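Long-range contact in cytochrome P450 (Picrophilus torridus, PDB 2RFB), which probably acts as a heme-thiolate monooxygenase, inserting one oxygen atom from molecular oxygen into organic substrates: residues L226-P231 / D275-G280. Residues are numbered along the deposited sequence; the frame is centred on the assembly and turned at random.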
# COMPACT_ATOMS: atom_id res chain seq x y z
N LEU A 226 5.66 -8.94 4.99
CA LEU A 226 5.83 -8.00 3.86
C LEU A 226 6.76 -8.63 2.87
O LEU A 226 6.53 -8.64 1.65
CB LEU A 226 6.41 -6.63 4.34
CG LEU A 226 5.28 -5.78 4.97
CD1 LEU A 226 5.78 -4.75 5.92
CD2 LEU A 226 4.32 -5.15 3.95
N ARG A 227 7.80 -9.21 3.42
CA ARG A 227 8.75 -9.92 2.61
C ARG A 227 8.14 -11.18 1.96
O ARG A 227 8.40 -11.49 0.76
CB ARG A 227 9.89 -10.36 3.51
CG ARG A 227 11.07 -10.81 2.73
CD ARG A 227 11.94 -11.76 3.63
NE ARG A 227 12.13 -12.83 2.73
CZ ARG A 227 11.71 -14.07 2.83
NH1 ARG A 227 11.15 -14.55 3.92
NH2 ARG A 227 11.96 -14.84 1.78
N TYR A 228 7.36 -11.90 2.74
CA TYR A 228 7.09 -13.26 2.37
C TYR A 228 5.82 -13.40 1.52
O TYR A 228 5.80 -14.18 0.57
CB TYR A 228 7.07 -14.08 3.63
CG TYR A 228 6.83 -15.55 3.54
CD1 TYR A 228 7.89 -16.43 3.41
CD2 TYR A 228 5.55 -16.09 3.75
CE1 TYR A 228 7.69 -17.79 3.35
CE2 TYR A 228 5.33 -17.47 3.75
CZ TYR A 228 6.42 -18.32 3.55
OH TYR A 228 6.25 -19.70 3.59
N TYR A 229 4.79 -12.61 1.86
CA TYR A 229 3.53 -12.52 1.08
C TYR A 229 3.27 -11.02 0.73
O TYR A 229 2.40 -10.35 1.32
CB TYR A 229 2.40 -13.11 1.90
CG TYR A 229 2.40 -14.61 1.99
CD1 TYR A 229 2.01 -15.24 3.15
CD2 TYR A 229 2.78 -15.43 0.90
CE1 TYR A 229 1.97 -16.65 3.27
CE2 TYR A 229 2.75 -16.84 0.99
CZ TYR A 229 2.32 -17.44 2.20
OH TYR A 229 2.26 -18.83 2.41
N SER A 230 4.07 -10.49 -0.21
CA SER A 230 4.10 -9.06 -0.49
C SER A 230 2.77 -8.63 -1.08
O SER A 230 2.35 -9.15 -2.09
CB SER A 230 5.23 -8.72 -1.45
OG SER A 230 6.47 -9.18 -0.94
N PRO A 231 2.10 -7.66 -0.43
CA PRO A 231 0.77 -7.24 -0.96
C PRO A 231 0.83 -6.83 -2.43
O PRO A 231 -0.07 -7.17 -3.25
CB PRO A 231 0.38 -6.10 -0.03
CG PRO A 231 1.07 -6.47 1.26
CD PRO A 231 2.45 -6.98 0.81
N ASP A 275 12.24 -19.30 1.16
CA ASP A 275 10.87 -19.85 1.28
C ASP A 275 10.40 -20.23 2.68
O ASP A 275 9.33 -20.80 2.85
CB ASP A 275 10.59 -20.91 0.22
CG ASP A 275 10.95 -20.39 -1.22
OD1 ASP A 275 10.50 -19.28 -1.62
OD2 ASP A 275 11.76 -21.06 -1.92
N LEU A 276 11.16 -19.82 3.69
CA LEU A 276 10.74 -20.00 5.06
C LEU A 276 10.44 -18.66 5.78
O LEU A 276 11.10 -17.65 5.56
CB LEU A 276 11.81 -20.79 5.86
CG LEU A 276 12.15 -22.25 5.47
CD1 LEU A 276 13.30 -22.79 6.30
CD2 LEU A 276 10.94 -23.19 5.62
N PHE A 277 9.49 -18.69 6.69
CA PHE A 277 9.16 -17.55 7.49
C PHE A 277 10.03 -17.46 8.73
O PHE A 277 9.89 -18.25 9.67
CB PHE A 277 7.70 -17.67 7.90
CG PHE A 277 7.10 -16.40 8.37
CD1 PHE A 277 6.46 -15.56 7.46
CD2 PHE A 277 7.18 -16.04 9.73
CE1 PHE A 277 5.90 -14.38 7.90
CE2 PHE A 277 6.61 -14.85 10.18
CZ PHE A 277 5.96 -14.02 9.26
N LYS A 278 10.91 -16.48 8.76
CA LYS A 278 11.79 -16.27 9.90
C LYS A 278 11.72 -14.80 10.27
O LYS A 278 12.11 -13.93 9.45
CB LYS A 278 13.23 -16.59 9.50
CG LYS A 278 13.46 -17.97 8.87
CD LYS A 278 14.89 -18.45 9.23
CE LYS A 278 15.59 -19.19 8.08
NZ LYS A 278 16.94 -19.68 8.52
N ILE A 279 11.19 -14.54 11.46
CA ILE A 279 11.21 -13.21 12.06
C ILE A 279 12.66 -12.90 12.36
O ILE A 279 13.40 -13.78 12.78
CB ILE A 279 10.47 -13.19 13.43
CG1 ILE A 279 8.99 -13.42 13.30
CG2 ILE A 279 10.68 -11.88 14.17
CD1 ILE A 279 8.38 -13.96 14.60
N GLY A 280 13.06 -11.64 12.16
CA GLY A 280 14.37 -11.12 12.57
C GLY A 280 15.45 -11.22 11.51
O GLY A 280 16.63 -11.26 11.85
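Tyr228, at the C-terminal end of helix 218-228, packs against Asp275, Leu276 and Phe277. The helix carries the Glu-X-X-Arg signature of the cytochrome P450 K helix, here Glu224 and Arg227, and 275-280 belongs to the irregular meander that precedes the cysteine-ligand loop. With CG anti to the backbone N (chi1 -179°), the tyrosine ring reaches out from the helix toward the meander. Its CB is 4.2 Å from Phe277 CD1. Phe277 CD1 stands over one face of the Tyr228 ring, displaced toward the rim, 3.9 Å from both CG and CD2 of Tyr228. The rings form a T-shaped pair, the edge of Phe277 directed at the face of Tyr228, with centroids 5.5 Å apart and planes at 87°. Tyr228 CD1 lies 4.1 Å from both C and O of Leu276, and CE1 is 3.5 Å from Asp275 O. At the tip, Tyr228 OH is 3.4 Å from Asp275 O, which lies near the plane of the ring; this is at most a weak hydrogen bond, since the geometry does not commit the proton to it. Tyr228 CD2 also sits over the centre of the Tyr229 ring. An alanine here would remove the face that receives the Phe277 edge and would probably open a gap on that side of the phenylalanine ring, which also touches Val203 and helix 218-228. The Asp275 carboxylate pairs with Arg266, which also binds Tyr228 O. Arg227 NH2 donates a hydrogen bond to Pro274 O, and Glu224 OE2 forms a salt bridge with Arg227 NH1 and accepts a hydrogen bond from the backbone N of Lys278. Arg227 NH1 also approaches Leu276 O, near the guanidinium plane, but at 3.5 Å the pair is a near approach rather than a hydrogen bond.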